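Local coordinates for uncharacterized protein (Danio rerio, PDB 5HBA) that probably recognises immune targets as the trimer-forming globular head of complement C1q subunit A and so helps start the complement pathway in zebrafish, at residues A[7-12]-A[26-31]; A[14-19]-A[120-125]; A[20-25]-A[104-109]; A[74-79]-A[92-97]. One frame throughout, in Å; residues are numbered along the deposited sequence.

Contact 1: residues A[7-12]-A[26-31]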
loop_
_atom_site.group_PDB
_atom_site.type_symbol
_atom_site.label_atom_id
_atom_site.label_comp_id
_atom_site.label_asym_id
_atom_site.label_seq_id
_atom_site.Cartn_x
_atom_site.Cartn_y
_atom_site.Cartn_z
ATOM N N SER A 7 9.103 -6.198 -8.327
ATOM C CA SER A 7 9.429 -5.284 -7.251
ATOM C C SER A 7 10.752 -4.626 -7.613
ATOM O O SER A 7 11.792 -5.307 -7.728
ATOM C CB SER A 7 9.553 -6.045 -5.930
ATOM O OG SER A 7 9.843 -5.157 -4.871
ATOM N N VAL A 8 10.716 -3.313 -7.820
ATOM C CA VAL A 8 11.914 -2.569 -8.224
ATOM C C VAL A 8 12.222 -1.442 -7.244
ATOM O O VAL A 8 11.310 -0.816 -6.695
ATOM C CB VAL A 8 11.784 -2.015 -9.671
ATOM C CG1 VAL A 8 11.807 -3.164 -10.672
ATOM C CG2 VAL A 8 10.483 -1.203 -9.819
ATOM N N LEU A 9 13.514 -1.201 -7.022
ATOM C CA LEU A 9 13.967 -0.245 -6.015
ATOM C C LEU A 9 14.813 0.873 -6.617
ATOM O O LEU A 9 15.660 0.639 -7.487
ATOM C CB LEU A 9 14.769 -0.982 -4.931
ATOM C CG LEU A 9 15.640 -0.204 -3.936
ATOM C CD1 LEU A 9 14.819 0.643 -2.971
ATOM C CD2 LEU A 9 16.542 -1.162 -3.168
ATOM N N ARG A 10 14.577 2.093 -6.156
ATOM C CA ARG A 10 15.428 3.212 -6.528
ATOM C C ARG A 10 16.098 3.712 -5.267
ATOM O O ARG A 10 15.410 4.171 -4.353
ATOM C CB ARG A 10 14.622 4.360 -7.145
ATOM C CG ARG A 10 15.514 5.543 -7.543
ATOM C CD ARG A 10 14.724 6.776 -7.970
ATOM N NE ARG A 10 15.642 7.881 -8.234
ATOM C CZ ARG A 10 16.129 8.182 -9.437
ATOM N NH1 ARG A 10 15.764 7.469 -10.501
ATOM N NH2 ARG A 10 16.968 9.205 -9.577
ATOM N N ASN A 11 17.427 3.595 -5.213
ATOM C CA ASN A 11 18.221 4.100 -4.096
ATOM C C ASN A 11 19.558 4.596 -4.628
ATOM O O ASN A 11 20.501 3.823 -4.764
ATOM C CB ASN A 11 18.453 3.015 -3.039
ATOM C CG ASN A 11 19.090 3.567 -1.758
ATOM O OD1 ASN A 11 18.933 4.739 -1.427
ATOM N ND2 ASN A 11 19.802 2.714 -1.035
ATOM N N GLU A 12 19.621 5.886 -4.948
ATOM C CA GLU A 12 20.773 6.455 -5.644
ATOM C C GLU A 12 20.923 7.952 -5.378
ATOM O O GLU A 12 20.000 8.607 -4.865
ATOM C CB GLU A 12 20.670 6.184 -7.154
ATOM C CG GLU A 12 19.313 6.516 -7.751
ATOM C CD GLU A 12 19.192 6.144 -9.225
ATOM O OE1 GLU A 12 19.782 6.849 -10.068
ATOM O OE2 GLU A 12 18.489 5.160 -9.550
ATOM N N ASP A 26 17.794 -1.151 -8.850
ATOM C CA ASP A 26 17.815 -2.496 -8.275
ATOM C C ASP A 26 16.513 -3.229 -8.562
ATOM O O ASP A 26 15.428 -2.729 -8.258
ATOM C CB ASP A 26 18.066 -2.434 -6.761
ATOM C CG ASP A 26 18.484 -3.775 -6.183
ATOM O OD1 ASP A 26 18.289 -4.815 -6.857
ATOM O OD2 ASP A 26 19.013 -3.789 -5.050
ATOM N N LYS A 27 16.618 -4.410 -9.162
ATOM C CA LYS A 27 15.435 -5.223 -9.442
ATOM C C LYS A 27 15.353 -6.363 -8.429
ATOM O O LYS A 27 16.194 -7.268 -8.417
ATOM C CB LYS A 27 15.473 -5.747 -10.889
ATOM C CG LYS A 27 14.212 -6.474 -11.346
ATOM C CD LYS A 27 14.385 -7.077 -12.750
ATOM C CE LYS A 27 14.322 -6.020 -13.832
ATOM N NZ LYS A 27 13.683 -6.539 -15.090
ATOM N N LEU A 28 14.355 -6.301 -7.556
ATOM C CA LEU A 28 14.182 -7.296 -6.502
ATOM C C LEU A 28 13.496 -8.558 -7.030
ATOM O O LEU A 28 13.878 -9.680 -6.684
ATOM C CB LEU A 28 13.374 -6.703 -5.344
ATOM C CG LEU A 28 14.154 -5.998 -4.230
ATOM C CD1 LEU A 28 15.311 -5.157 -4.763
ATOM C CD2 LEU A 28 13.227 -5.149 -3.395
ATOM N N SER A 29 12.498 -8.350 -7.851
ATOM C CA SER A 29 11.770 -9.400 -8.471
ATOM C C SER A 29 11.262 -8.886 -9.755
ATOM O O SER A 29 11.039 -7.741 -9.897
ATOM C CB SER A 29 10.607 -9.819 -7.620
ATOM O OG SER A 29 11.058 -10.370 -6.461
ATOM N N ASP A 30 11.124 -9.784 -10.695
ATOM C CA ASP A 30 10.423 -9.535 -11.939
ATOM C C ASP A 30 10.121 -10.837 -12.665
ATOM O O ASP A 30 10.797 -11.220 -13.582
ATOM C CB ASP A 30 11.177 -8.553 -12.813
ATOM C CG ASP A 30 10.438 -8.195 -14.068
ATOM O OD1 ASP A 30 9.359 -8.661 -14.286
ATOM O OD2 ASP A 30 10.951 -7.437 -14.839
ATOM N N ALA A 31 9.088 -11.570 -12.322
ATOM C CA ALA A 31 8.930 -12.921 -12.823
ATOM C C ALA A 31 8.865 -13.133 -14.338
ATOM O O ALA A 31 9.447 -14.068 -14.879
ATOM C CB ALA A 31 7.764 -13.594 -12.165
#
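S7 of strand 5-10 faces both L28 and S29 of strand 26-30, a classic beta bulge in the antiparallel pairing of these two strands of the C1q domain. The backbone carries most of the contact. S7 and S29 form a hydrogen-bonded pair, with S7 N 2.9 Å from S29 O. S7 O accepts twice: S29 N arrives in the carbonyl plane on a lone pair, while L28 N, 2.8 Å away, lies nearly in line with the C=O but gives a bent bond (138°). Beyond the bulge V8 and K27 are a non-hydrogen-bonded pair, then L9 and D26 a hydrogen-bonded one, L9 N reaching D26 O at 2.7 Å in a nearly straight bond (170°).

Apolar contact is slighter. V8 CG1 lies alongside K27 CG, 4.1 Å away, and L9 CB touches L28 CD1 at 4.2 Å.

Charge lies at the end of K27, whose chain bends at CG-CD (chi3 -75°) and brings NZ to 2.9 Å from D30 OD2, on the anti lone pair of that oxygen; NZ also bonds F35 O. A methionine in place of K27 would probably leave the D30 carboxylate without its ion-pair mate.

S7 OG bonds N127, and S29 OG bonds V95 O of the second subunit. Tightest among the side-chain approaches is L28 CB, 3.2 Å from S7 O, which already accepts two hydrogen bonds.

Contact 2: residues A[14-19]-A[120-125]; sequences SQAQYK and KRLYAV. With SO4 (sulfate ion), chain D.
The Y18 ring meets the segment 120-125 through its hydroxyl, which sticks out from the ring's edge and lies 3.6 Å from K120 CE. Over one ring face sits a water, offset toward the rim; it donates to A16 O and accepts from K120 N at 2.9 Å, so the ring borders a solvent bridge between the two backbones. Y18 CG stands anti to its carbonyl carbon (chi1 -72°), and although CB does not aim at K120 the ring swings its hydroxyl toward the lysine chain. K120 NZ runs on to the carbonyl oxygens of R61 and E59.

The one direct hydrogen bond across the contact is A16 N to K120 O, 2.9 Å and straight at 169°, with the donor well above the carbonyl plane. Beside it the Q15 CA-H points loosely at the same oxygen, and Q15 CB rests 3.8 Å from the K120 carbonyl carbon. A second water joins S14 O, at 2.7 Å, to L122 N; S14 O is also held by R10. On the buried side A16 CB packs on L122 CB at 3.9 Å.

At the far end a sulfate, probably from the crystallisation liquor, takes a bent bond from S14 N to its O2 (3.2 Å) and another from T13 N.

No polar side-chain group hydrogen-bonds across the two segments; K120 and Q15 contribute aliphatic parts and backbone. One direct bond and two waters thus join this weakly bonded strand of the C1q fold to residues 120-122, a link probably more yielding to solvent than regular strand pairing, with A16 and L122 as its buried apolar part.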
loop_
_atom_site.group_PDB
_atom_site.type_symbol
_atom_site.label_atom_id
_atom_site.label_comp_id
_atom_site.label_asym_id
_atom_site.label_seq_id
_atom_site.Cartn_x
_atom_site.Cartn_y
_atom_site.Cartn_z
ATOM N N SER A 14 21.529 10.220 -7.745
ATOM C CA SER A 14 20.972 11.012 -8.845
ATOM C C SER A 14 19.579 11.540 -8.525
ATOM O O SER A 14 18.756 10.837 -7.930
ATOM C CB SER A 14 20.896 10.185 -10.124
ATOM O OG SER A 14 22.182 9.747 -10.524
ATOM N N GLN A 15 19.313 12.777 -8.924
ATOM C CA GLN A 15 17.997 13.358 -8.721
ATOM C C GLN A 15 17.049 12.702 -9.705
ATOM O O GLN A 15 17.469 12.290 -10.784
ATOM C CB GLN A 15 18.041 14.870 -8.950
ATOM C CG GLN A 15 18.941 15.615 -7.955
ATOM C CD GLN A 15 19.361 16.987 -8.459
ATOM O OE1 GLN A 15 19.332 17.256 -9.666
ATOM N NE2 GLN A 15 19.744 17.864 -7.536
ATOM N N ALA A 16 15.783 12.574 -9.315
ATOM C CA ALA A 16 14.752 12.031 -10.195
ATOM C C ALA A 16 14.005 13.186 -10.857
ATOM O O ALA A 16 13.320 13.952 -10.184
ATOM C CB ALA A 16 13.781 11.147 -9.400
ATOM N N GLN A 17 14.142 13.295 -12.175
ATOM C CA GLN A 17 13.548 14.370 -12.963
ATOM C C GLN A 17 12.040 14.474 -12.776
ATOM O O GLN A 17 11.354 13.453 -12.677
ATOM C CB GLN A 17 13.825 14.120 -14.438
ATOM C CG GLN A 17 15.283 14.255 -14.832
ATOM C CD GLN A 17 15.743 15.696 -14.809
ATOM O OE1 GLN A 17 15.087 16.583 -15.370
ATOM N NE2 GLN A 17 16.868 15.943 -14.152
ATOM N N TYR A 18 11.528 15.702 -12.740
ATOM C CA TYR A 18 10.087 15.920 -12.730
ATOM C C TYR A 18 9.485 15.565 -14.090
ATOM O O TYR A 18 10.114 15.769 -15.143
ATOM C CB TYR A 18 9.757 17.373 -12.394
ATOM C CG TYR A 18 9.998 17.754 -10.944
ATOM C CD1 TYR A 18 9.360 17.069 -9.908
ATOM C CD2 TYR A 18 10.829 18.819 -10.611
ATOM C CE1 TYR A 18 9.559 17.429 -8.571
ATOM C CE2 TYR A 18 11.033 19.187 -9.275
ATOM C CZ TYR A 18 10.396 18.483 -8.268
ATOM O OH TYR A 18 10.600 18.835 -6.959
ATOM N N LYS A 19 8.284 15.001 -14.046
ATOM C CA LYS A 19 7.483 14.706 -15.235
ATOM C C LYS A 19 8.159 13.751 -16.220
ATOM O O LYS A 19 7.934 13.825 -17.425
ATOM C CB LYS A 19 7.026 16.005 -15.922
ATOM C CG LYS A 19 6.357 16.993 -14.970
ATOM C CD LYS A 19 5.951 18.289 -15.686
ATOM C CE LYS A 19 4.814 18.066 -16.687
ATOM N NZ LYS A 19 3.538 17.672 -16.019
ATOM N N LYS A 120 14.790 16.429 -7.125
ATOM C CA LYS A 120 15.472 15.967 -5.915
ATOM C C LYS A 120 15.702 14.472 -5.938
ATOM O O LYS A 120 15.085 13.743 -6.727
ATOM C CB LYS A 120 14.670 16.285 -4.645
ATOM C CG LYS A 120 13.911 17.583 -4.624
ATOM C CD LYS A 120 13.078 17.647 -3.329
ATOM C CE LYS A 120 11.712 18.285 -3.547
ATOM N NZ LYS A 120 10.782 18.056 -2.387
ATOM N N ARG A 121 16.573 14.016 -5.045
ATOM C CA ARG A 121 16.768 12.588 -4.842
ATOM C C ARG A 121 15.445 11.957 -4.458
ATOM O O ARG A 121 14.582 12.605 -3.832
ATOM C CB ARG A 121 17.782 12.313 -3.726
ATOM C CG ARG A 121 19.188 12.795 -4.001
ATOM C CD ARG A 121 20.155 12.264 -2.926
ATOM N NE ARG A 121 20.037 10.809 -2.798
ATOM C CZ ARG A 121 20.756 10.052 -1.968
ATOM N NH1 ARG A 121 21.669 10.601 -1.173
ATOM N NH2 ARG A 121 20.563 8.739 -1.937
ATOM N N LEU A 122 15.276 10.691 -4.823
ATOM C CA LEU A 122 14.020 10.006 -4.531
ATOM C C LEU A 122 14.252 8.537 -4.221
ATOM O O LEU A 122 14.800 7.798 -5.040
ATOM C CB LEU A 122 13.052 10.138 -5.708
ATOM C CG LEU A 122 11.728 9.364 -5.646
ATOM C CD1 LEU A 122 10.734 10.045 -4.702
ATOM C CD2 LEU A 122 11.138 9.237 -7.056
ATOM N N TYR A 123 13.830 8.115 -3.032
ATOM C CA TYR A 123 13.855 6.711 -2.671
ATOM C C TYR A 123 12.513 6.143 -3.083
ATOM O O TYR A 123 11.477 6.737 -2.782
ATOM C CB TYR A 123 14.033 6.580 -1.168
ATOM C CG TYR A 123 14.012 5.168 -0.633
ATOM C CD1 TYR A 123 15.159 4.376 -0.653
ATOM C CD2 TYR A 123 12.855 4.639 -0.068
ATOM C CE1 TYR A 123 15.146 3.084 -0.133
ATOM C CE2 TYR A 123 12.831 3.352 0.443
ATOM C CZ TYR A 123 13.976 2.584 0.405
ATOM O OH TYR A 123 13.955 1.308 0.915
ATOM N N ALA A 124 12.510 5.023 -3.801
ATOM C CA ALA A 124 11.233 4.475 -4.258
ATOM C C ALA A 124 11.234 2.961 -4.397
ATOM O O ALA A 124 12.186 2.387 -4.919
ATOM C CB ALA A 124 10.810 5.143 -5.587
ATOM N N VAL A 125 10.164 2.331 -3.914
ATOM C CA VAL A 125 9.899 0.916 -4.151
ATOM C C VAL A 125 8.598 0.836 -4.950
ATOM O O VAL A 125 7.578 1.380 -4.534
ATOM C CB VAL A 125 9.770 0.122 -2.819
ATOM C CG1 VAL A 125 9.449 -1.344 -3.096
ATOM C CG2 VAL A 125 11.073 0.214 -2.001
HETATM S S SO4 D . 24.569 7.021 -7.992
HETATM O O1 SO4 D . 24.716 5.853 -8.854
HETATM O O2 SO4 D . 23.639 7.964 -8.607
HETATM O O3 SO4 D . 24.028 6.619 -6.688
HETATM O O4 SO4 D . 25.857 7.685 -7.781
HETATM O O HOH W 1 17.403 9.347 -6.188
HETATM O O HOH W 2 12.290 15.181 -7.986
#

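Contact 3: residues A[20-25]-A[104-109]; sequences QPVTFN and VWIEPF
V22 points at strand 103-109, and its side chain is met atom by atom. CB lies 3.8 Å from I106 CG1. CG2, set anti to the V22 carbonyl carbon, wedges between I106 CG1 at 3.6 Å and P108 CD at 3.7 Å. The other branch, CG1, lies over one face of the F24 ring, toward its rim. The backbone fixes this valine: V22 N donates to I106 O at 2.7 Å, a nearly straight bond of 170°. A water accepts from I106 N and lies 3.0 Å from V22 O, bridging the two backbones beside the direct bond.

Next to V22 the proline ring of P21 lies against an indole. P21 CG sits over the face of the five-membered ring of W105, a CH-pi contact 3.9 Å from its centroid, with CD1 the nearest atom at 3.5 Å. The indole also meets Y41 edge-to-face. With an alanine in place of W105, the P21 ring would probably lose the face it rests on and Y41 its aromatic partner.

Farther on, F24 CZ touches I106 CD1 at 4.0 Å, the methyl lying at the ring edge.

This is a buried contact of the C1q beta sandwich, in a chain without helices: the irregular segment 20-25 runs across strand 103-109 of one sheet, while V22 and F24 also reach strands 5-10 and 120-133 of the other.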
loop_
_atom_site.group_PDB
_atom_site.type_symbol
_atom_site.label_atom_id
_atom_site.label_comp_id
_atom_site.label_asym_id
_atom_site.label_seq_id
_atom_site.Cartn_x
_atom_site.Cartn_y
_atom_site.Cartn_z
ATOM N N GLN A 20 8.993 12.860 -15.691
ATOM C CA GLN A 20 9.554 11.746 -16.445
ATOM C C GLN A 20 9.387 10.513 -15.578
ATOM O O GLN A 20 9.326 10.629 -14.344
ATOM C CB GLN A 20 11.052 11.969 -16.714
ATOM C CG GLN A 20 11.340 13.167 -17.606
ATOM C CD GLN A 20 12.801 13.255 -18.029
ATOM O OE1 GLN A 20 13.679 12.642 -17.421
ATOM N NE2 GLN A 20 13.064 14.020 -19.085
ATOM N N PRO A 21 9.329 9.328 -16.201
ATOM C CA PRO A 21 9.200 8.114 -15.386
ATOM C C PRO A 21 10.359 7.942 -14.410
ATOM O O PRO A 21 11.528 8.127 -14.774
ATOM C CB PRO A 21 9.205 6.988 -16.424
ATOM C CG PRO A 21 8.632 7.622 -17.652
ATOM C CD PRO A 21 9.080 9.070 -17.634
ATOM N N VAL A 22 10.032 7.598 -13.171
ATOM C CA VAL A 22 11.069 7.258 -12.199
ATOM C C VAL A 22 11.824 6.048 -12.704
ATOM O O VAL A 22 11.202 5.042 -13.094
ATOM C CB VAL A 22 10.470 6.905 -10.826
ATOM C CG1 VAL A 22 11.594 6.509 -9.840
ATOM C CG2 VAL A 22 9.656 8.070 -10.278
ATOM N N THR A 23 13.153 6.127 -12.710
ATOM C CA THR A 23 13.974 4.969 -13.075
ATOM C C THR A 23 14.550 4.321 -11.806
ATOM O O THR A 23 14.596 4.957 -10.741
ATOM C CB THR A 23 15.075 5.325 -14.108
ATOM O OG1 THR A 23 15.970 6.288 -13.545
ATOM C CG2 THR A 23 14.445 5.914 -15.391
ATOM N N PHE A 24 14.955 3.058 -11.905
ATOM C CA PHE A 24 15.323 2.278 -10.719
ATOM C C PHE A 24 16.695 1.624 -10.914
ATOM O O PHE A 24 17.071 1.323 -12.038
ATOM C CB PHE A 24 14.255 1.206 -10.456
ATOM C CG PHE A 24 12.851 1.766 -10.271
ATOM C CD1 PHE A 24 12.036 2.020 -11.363
ATOM C CD2 PHE A 24 12.352 2.029 -8.996
ATOM C CE1 PHE A 24 10.750 2.534 -11.200
ATOM C CE2 PHE A 24 11.071 2.553 -8.817
ATOM C CZ PHE A 24 10.264 2.808 -9.918
ATOM N N ASN A 25 17.444 1.410 -9.834
ATOM C CA ASN A 25 18.776 0.800 -9.958
ATOM C C ASN A 25 18.910 -0.583 -9.306
ATOM O O ASN A 25 20.010 -1.131 -9.226
ATOM C CB ASN A 25 19.885 1.743 -9.458
ATOM C CG ASN A 25 19.754 2.074 -7.987
ATOM O OD1 ASN A 25 18.645 2.215 -7.461
ATOM N ND2 ASN A 25 20.888 2.221 -7.313
ATOM N N VAL A 104 2.898 1.189 -17.672
ATOM C CA VAL A 104 2.531 1.770 -16.374
ATOM C C VAL A 104 3.796 2.253 -15.682
ATOM O O VAL A 104 4.844 1.588 -15.739
ATOM C CB VAL A 104 1.772 0.765 -15.477
ATOM C CG1 VAL A 104 1.375 1.415 -14.145
ATOM C CG2 VAL A 104 0.519 0.249 -16.191
ATOM N N TRP A 105 3.717 3.420 -15.049
ATOM C CA TRP A 105 4.896 3.962 -14.392
ATOM C C TRP A 105 4.515 4.953 -13.304
ATOM O O TRP A 105 3.337 5.294 -13.143
ATOM C CB TRP A 105 5.835 4.604 -15.423
ATOM C CG TRP A 105 5.341 5.908 -16.047
ATOM C CD1 TRP A 105 5.723 7.169 -15.687
ATOM C CD2 TRP A 105 4.429 6.069 -17.154
ATOM N NE1 TRP A 105 5.096 8.103 -16.483
ATOM C CE2 TRP A 105 4.295 7.453 -17.397
ATOM C CE3 TRP A 105 3.706 5.181 -17.963
ATOM C CZ2 TRP A 105 3.478 7.977 -18.399
ATOM C CZ3 TRP A 105 2.883 5.700 -18.962
ATOM C CH2 TRP A 105 2.783 7.085 -19.174
ATOM N N ILE A 106 5.515 5.456 -12.624
ATOM C CA ILE A 106 5.409 6.577 -11.752
ATOM C C ILE A 106 6.335 7.667 -12.163
ATOM O O ILE A 106 7.348 7.481 -12.718
ATOM C CB ILE A 106 5.624 6.215 -10.284
ATOM C CG1 ILE A 106 7.027 5.643 -10.040
ATOM C CG2 ILE A 106 4.563 5.248 -9.850
ATOM C CD1 ILE A 106 7.343 5.261 -8.617
ATOM N N GLU A 107 5.938 8.826 -11.780
ATOM C CA GLU A 107 6.361 10.143 -12.230
ATOM C C GLU A 107 6.205 11.170 -11.102
ATOM O O GLU A 107 5.141 11.265 -10.464
ATOM C CB GLU A 107 5.601 10.515 -13.518
ATOM C CG GLU A 107 5.957 11.810 -14.167
ATOM C CD GLU A 107 5.164 12.028 -15.456
ATOM O OE1 GLU A 107 4.316 11.167 -15.797
ATOM O OE2 GLU A 107 5.380 13.060 -16.119
ATOM N N PRO A 108 7.298 11.804 -10.748
ATOM C CA PRO A 108 7.209 12.897 -9.780
ATOM C C PRO A 108 6.755 14.183 -10.458
ATOM O O PRO A 108 6.974 14.353 -11.667
ATOM C CB PRO A 108 8.656 13.063 -9.285
ATOM C CG PRO A 108 9.449 11.926 -9.913
ATOM C CD PRO A 108 8.693 11.524 -11.141
ATOM N N PHE A 109 6.118 15.062 -9.690
ATOM C CA PHE A 109 5.816 16.421 -10.138
ATOM C C PHE A 109 5.927 17.407 -8.971
ATOM O O PHE A 109 5.993 16.996 -7.810
ATOM C CB PHE A 109 4.453 16.504 -10.839
ATOM C CG PHE A 109 3.261 16.234 -9.949
ATOM C CD1 PHE A 109 2.900 14.933 -9.612
ATOM C CD2 PHE A 109 2.451 17.286 -9.510
ATOM C CE1 PHE A 109 1.781 14.689 -8.813
ATOM C CE2 PHE A 109 1.319 17.050 -8.720
ATOM C CZ PHE A 109 0.986 15.753 -8.367
HETATM O O HOH W 3 8.326 4.272 -13.039
#

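Contact 4: residues A[74-79]-A[92-97]; sequences VSLSFC and GGAVLT
F78, L76 and V74 of one sheet pack against G92, A94 and L96 of the other across the interior of the C1q beta sandwich, the jelly roll shared with the TNF family. Strand 75-79 belongs to the five-stranded sheet and strand 92-97 to its partner; their axes approach to 7.7 Å at 152°, roughly antiparallel. No hydrogen bond joins the two, since each strand pairs within its own sheet: L76 with L66 and F78 with L64 on one side, G92 with F54 and A94 with F52 on the other.

The filling is apolar. V74 CG2 meets L96 CD2 at 3.6 Å, branch against branch, the leucine reaching over with CG anti to its carbonyl carbon (chi1 -56°). In the middle L76 CD1 rests against the methyl of A94, 3.7 Å from its CB. L76 also touches Y123 of the third subunit, so this edge of the sandwich faces the trimer interface, where G93 O accepts from N127 of that subunit.

At the other end the partner has no side chain. The F78 ring lies directly on G92, and a CB there would run into it. G93 follows with a backbone conformation in which a CB would strike the carbonyl oxygen of G92. Outward from the core on strand 75-80, C79 is tied to C63 by the disulfide. F78 CZ is 3.5 Å from G93 N, and G92 CA stands 3.5 Å from the F78 ring centroid, a CH-pi contact just 5° off the ring normal.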
loop_
_atom_site.group_PDB
_atom_site.type_symbol
_atom_site.label_atom_id
_atom_site.label_comp_id
_atom_site.label_asym_id
_atom_site.label_seq_id
_atom_site.Cartn_x
_atom_site.Cartn_y
_atom_site.Cartn_z
ATOM N N VAL A 74 -4.805 6.337 -17.250
ATOM C CA VAL A 74 -4.884 6.532 -15.816
ATOM C C VAL A 74 -3.908 7.618 -15.430
ATOM O O VAL A 74 -2.777 7.654 -15.926
ATOM C CB VAL A 74 -4.553 5.234 -15.055
ATOM C CG1 VAL A 74 -4.409 5.492 -13.551
ATOM C CG2 VAL A 74 -5.629 4.200 -15.319
ATOM N N SER A 75 -4.352 8.515 -14.557
ATOM C CA SER A 75 -3.461 9.503 -13.955
ATOM C C SER A 75 -3.932 9.765 -12.525
ATOM O O SER A 75 -4.893 10.511 -12.309
ATOM C CB SER A 75 -3.470 10.795 -14.782
ATOM O OG SER A 75 -2.487 11.703 -14.322
ATOM N N LEU A 76 -3.289 9.116 -11.554
ATOM C CA LEU A 76 -3.677 9.271 -10.145
ATOM C C LEU A 76 -2.551 9.946 -9.374
ATOM O O LEU A 76 -1.394 9.526 -9.476
ATOM C CB LEU A 76 -3.981 7.908 -9.511
ATOM C CG LEU A 76 -5.109 7.088 -10.123
ATOM C CD1 LEU A 76 -5.080 5.703 -9.533
ATOM C CD2 LEU A 76 -6.470 7.763 -9.861
ATOM N N SER A 77 -2.889 10.967 -8.592
ATOM C CA SER A 77 -1.895 11.747 -7.847
ATOM C C SER A 77 -1.895 11.419 -6.355
ATOM O O SER A 77 -2.949 11.236 -5.734
ATOM C CB SER A 77 -2.153 13.257 -8.024
ATOM O OG SER A 77 -2.022 13.638 -9.386
ATOM N N PHE A 78 -0.703 11.373 -5.777
ATOM C CA PHE A 78 -0.545 11.123 -4.355
ATOM C C PHE A 78 0.501 12.097 -3.851
ATOM O O PHE A 78 1.648 12.034 -4.281
ATOM C CB PHE A 78 -0.095 9.676 -4.120
ATOM C CG PHE A 78 -1.049 8.657 -4.682
ATOM C CD1 PHE A 78 -2.156 8.233 -3.944
ATOM C CD2 PHE A 78 -0.866 8.150 -5.958
ATOM C CE1 PHE A 78 -3.058 7.301 -4.483
ATOM C CE2 PHE A 78 -1.754 7.218 -6.498
ATOM C CZ PHE A 78 -2.848 6.798 -5.761
ATOM N N CYS A 79 0.088 12.998 -2.959
ATOM C CA CYS A 79 0.922 14.119 -2.520
ATOM C C CYS A 79 1.049 14.231 -0.992
ATOM O O CYS A 79 0.043 14.228 -0.264
ATOM C CB CYS A 79 0.335 15.444 -3.033
ATOM S SG CYS A 79 0.607 15.872 -4.761
ATOM N N GLY A 92 0.892 4.920 -2.840
ATOM C CA GLY A 92 -0.263 5.030 -3.717
ATOM C C GLY A 92 -0.289 3.810 -4.609
ATOM O O GLY A 92 0.682 3.044 -4.653
ATOM N N GLY A 93 -1.386 3.623 -5.326
ATOM C CA GLY A 93 -1.503 2.474 -6.196
ATOM C C GLY A 93 -2.932 2.231 -6.597
ATOM O O GLY A 93 -3.849 2.929 -6.130
ATOM N N ALA A 94 -3.135 1.248 -7.472
ATOM C CA ALA A 94 -4.460 1.007 -8.031
ATOM C C ALA A 94 -4.576 -0.380 -8.634
ATOM O O ALA A 94 -3.568 -1.014 -8.946
ATOM C CB ALA A 94 -4.797 2.066 -9.083
ATOM N N VAL A 95 -5.813 -0.847 -8.785
ATOM C CA VAL A 95 -6.093 -2.026 -9.601
ATOM C C VAL A 95 -6.466 -1.567 -11.013
ATOM O O VAL A 95 -7.442 -0.830 -11.206
ATOM C CB VAL A 95 -7.219 -2.892 -9.006
ATOM C CG1 VAL A 95 -7.727 -3.886 -10.036
ATOM C CG2 VAL A 95 -6.713 -3.634 -7.783
ATOM N N LEU A 96 -5.670 -1.981 -11.996
ATOM C CA LEU A 96 -5.843 -1.507 -13.367
ATOM C C LEU A 96 -6.047 -2.652 -14.360
ATOM O O LEU A 96 -5.443 -3.717 -14.226
ATOM C CB LEU A 96 -4.606 -0.707 -13.798
ATOM C CG LEU A 96 -4.195 0.494 -12.942
ATOM C CD1 LEU A 96 -2.909 1.121 -13.493
ATOM C CD2 LEU A 96 -5.309 1.516 -12.897
ATOM N N THR A 97 -6.879 -2.410 -15.370
ATOM C CA THR A 97 -7.057 -3.338 -16.482
ATOM C C THR A 97 -6.135 -2.906 -17.608
ATOM O O THR A 97 -6.210 -1.757 -18.058
ATOM C CB THR A 97 -8.509 -3.291 -17.016
ATOM O OG1 THR A 97 -9.421 -3.476 -15.931
ATOM C CG2 THR A 97 -8.734 -4.377 -18.052
#

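From the N terminus, strand 5-10 turns back through residues 11-25 to strand 26-30, where contact 1 closes the first, short loop. Segments 14-19 and 20-25 leave from inside that loop, so contacts 2 and 3 both cross contact 1: the former reaches strand 120-133, the latter strand 103-109. Contact 3 is nested within the loop of contact 2, and contact 4, a short closure between strands 75-80 and 87-98, within both. Contacts 1 and 2 stay in one sheet and touch, R10 N meeting A124 O. Contact 3 ties loop 20-25 to strand 103-109, and contact 4 packs one sheet on the other; they touch through F109 and C79. Contacts 1 and 4 lie on opposite sides of the chain's centre.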